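Local atomic coordinates of wsv230 (Shrimp white spot syndrome virus, PDB entry 2GJ2), a protein that is a nonstructural protein of white spot syndrome virus with a ferredoxin fold that binds metal ions such as cadmium, its role in infection remaining unclear. Residues 11-16 against 48-53. Sequence-based numbering, arbitrary orientation.
Sequences ADFLLV and VCLKQG. With CD (cadmium ion), chain E; CD (cadmium ion), chain F.
Val48 lies under one face of the Phe13 ring, its CB 3.9 Å from the ring centroid and 15° off the normal, a CH-pi contact in which CG1 reaches towards CZ. Phe13 holds the ring there by setting CG between its own backbone N and carbonyl carbon (chi1 50°), while Leu50 CG meets the ring near its edge. The other branch of Val48, CG2, packs against Leu15 CG at 3.7 Å, and Met27 of helix 23-27 touches Phe13, Leu15 and Val48 from that side of the sheet. Strands 13-16 and 45-50, antiparallel neighbours at the centre of the four-stranded sheet of this ferredoxin fold, are joined at Phe13 and Val48, a hydrogen-bonded pair with Phe13 N to Val48 O at 3.0 Å and Val48 N to Phe13 O at 2.9 Å. Next to the pair, Asp12 chelates one cadmium ion through both carboxylate oxygens, and Cys49 SG binds the same ion at 2.3 Å while bridging to a second cadmium. Leu50 N donates to Asp12 OD1 at 2.8 Å from above the carboxylate plane, so that this oxygen is gripped by metal and amide together. Glu34 of the same chain, with Glu34 and Cys49 of the second subunit, supplies further ligands, placing the cadmium cluster between the two copies.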
loop_
_atom_site.group_PDB
_atom_site.type_symbol
_atom_site.label_atom_id
_atom_site.label_comp_id
_atom_site.label_asym_id
_atom_site.label_seq_id
_atom_site.Cartn_x
_atom_site.Cartn_y
_atom_site.Cartn_z
ATOM N N ALA A 11 -11.360 -3.958 -1.880
ATOM C CA ALA A 11 -10.557 -3.244 -0.912
ATOM C C ALA A 11 -9.445 -4.081 -0.254
ATOM O O ALA A 11 -9.425 -5.318 -0.337
ATOM C CB ALA A 11 -11.448 -2.684 0.139
ATOM N N ASP A 12 -8.518 -3.394 0.395
ATOM C CA ASP A 12 -7.452 -4.085 1.099
ATOM C C ASP A 12 -8.147 -4.979 2.085
ATOM O O ASP A 12 -9.313 -4.769 2.389
ATOM C CB ASP A 12 -6.580 -3.103 1.892
ATOM C CG ASP A 12 -5.852 -2.125 1.004
ATOM O OD1 ASP A 12 -5.783 -2.383 -0.219
ATOM O OD2 ASP A 12 -5.341 -1.108 1.541
ATOM N N PHE A 13 -7.435 -5.957 2.612
ATOM C CA PHE A 13 -8.048 -6.821 3.581
ATOM C C PHE A 13 -7.076 -7.330 4.634
ATOM O O PHE A 13 -5.865 -7.295 4.451
ATOM C CB PHE A 13 -8.788 -7.974 2.870
ATOM C CG PHE A 13 -7.976 -8.710 1.836
ATOM C CD1 PHE A 13 -7.312 -9.899 2.165
ATOM C CD2 PHE A 13 -7.936 -8.264 0.515
ATOM C CE1 PHE A 13 -6.624 -10.644 1.189
ATOM C CE2 PHE A 13 -7.260 -8.991 -0.459
ATOM C CZ PHE A 13 -6.594 -10.200 -0.113
ATOM N N LEU A 14 -7.621 -7.752 5.763
ATOM C CA LEU A 14 -6.809 -8.292 6.838
ATOM C C LEU A 14 -6.860 -9.815 6.760
ATOM O O LEU A 14 -7.876 -10.424 6.399
ATOM C CB LEU A 14 -7.325 -7.817 8.214
ATOM C CG LEU A 14 -7.194 -6.307 8.485
ATOM C CD1 LEU A 14 -7.787 -5.951 9.852
ATOM C CD2 LEU A 14 -5.732 -5.887 8.442
ATOM N N LEU A 15 -5.741 -10.429 7.084
ATOM C CA LEU A 15 -5.645 -11.868 7.087
ATOM C C LEU A 15 -5.385 -12.188 8.538
ATOM O O LEU A 15 -4.493 -11.596 9.145
ATOM C CB LEU A 15 -4.469 -12.317 6.217
ATOM C CG LEU A 15 -4.698 -12.285 4.701
ATOM C CD1 LEU A 15 -3.499 -12.998 4.017
ATOM C CD2 LEU A 15 -6.038 -12.967 4.335
ATOM N N VAL A 16 -6.160 -13.101 9.101
ATOM C CA VAL A 16 -5.981 -13.457 10.502
ATOM C C VAL A 16 -6.036 -14.959 10.640
ATOM O O VAL A 16 -6.991 -15.577 10.195
ATOM C CB VAL A 16 -7.096 -12.873 11.390
ATOM C CG1 VAL A 16 -6.817 -13.187 12.828
ATOM C CG2 VAL A 16 -7.201 -11.391 11.175
ATOM N N VAL A 48 -3.158 -6.854 3.623
ATOM C CA VAL A 48 -2.908 -7.102 2.221
ATOM C C VAL A 48 -3.485 -5.897 1.468
ATOM O O VAL A 48 -4.676 -5.595 1.592
ATOM C CB VAL A 48 -3.632 -8.356 1.722
ATOM C CG1 VAL A 48 -3.187 -8.640 0.337
ATOM C CG2 VAL A 48 -3.363 -9.565 2.645
ATOM N N CYS A 49 -2.634 -5.206 0.706
ATOM C CA CYS A 49 -3.019 -4.030 -0.092
ATOM C C CYS A 49 -3.333 -4.410 -1.546
ATOM O O CYS A 49 -2.539 -5.033 -2.218
ATOM C CB CYS A 49 -1.869 -2.991 -0.079
ATOM S SG CYS A 49 -2.158 -1.535 -1.139
ATOM N N LEU A 50 -4.494 -4.038 -2.043
ATOM C CA LEU A 50 -4.820 -4.343 -3.427
ATOM C C LEU A 50 -4.374 -3.194 -4.331
ATOM O O LEU A 50 -4.533 -2.032 -3.955
ATOM C CB LEU A 50 -6.326 -4.542 -3.589
ATOM C CG LEU A 50 -6.839 -5.948 -3.314
ATOM C CD1 LEU A 50 -8.252 -6.086 -3.851
ATOM C CD2 LEU A 50 -5.919 -6.958 -3.997
ATOM N N LYS A 51 -3.830 -3.515 -5.510
ATOM C CA LYS A 51 -3.395 -2.500 -6.471
ATOM C C LYS A 51 -4.601 -1.647 -6.827
ATOM O O LYS A 51 -5.718 -2.149 -6.879
ATOM C CB LYS A 51 -2.866 -3.134 -7.760
ATOM C CG LYS A 51 -1.623 -3.999 -7.610
ATOM C CD LYS A 51 -1.054 -4.321 -8.990
ATOM C CE LYS A 51 -0.114 -5.528 -9.000
ATOM N NZ LYS A 51 1.160 -5.348 -8.249
ATOM N N GLN A 52 -4.378 -0.359 -7.076
ATOM C CA GLN A 52 -5.466 0.541 -7.417
ATOM C C GLN A 52 -6.225 -0.024 -8.605
ATOM O O GLN A 52 -5.620 -0.516 -9.549
ATOM C CB GLN A 52 -4.912 1.930 -7.738
ATOM C CG GLN A 52 -5.973 2.976 -8.069
ATOM C CD GLN A 52 -5.419 4.407 -8.125
ATOM O OE1 GLN A 52 -5.154 5.038 -7.089
ATOM N NE2 GLN A 52 -5.234 4.915 -9.336
ATOM N N GLY A 53 -7.551 0.014 -8.536
ATOM C CA GLY A 53 -8.373 -0.483 -9.632
ATOM C C GLY A 53 -8.502 -1.991 -9.794
ATOM O O GLY A 53 -9.173 -2.470 -10.715
HETATM CD CD CD E . -4.128 -0.676 -0.354
HETATM CD CD CD F . -0.574 0.052 -0.495
HETATM O O HOH W 1 -4.406 0.722 -1.990
HETATM O O HOH W 2 1.270 -0.248 0.712
#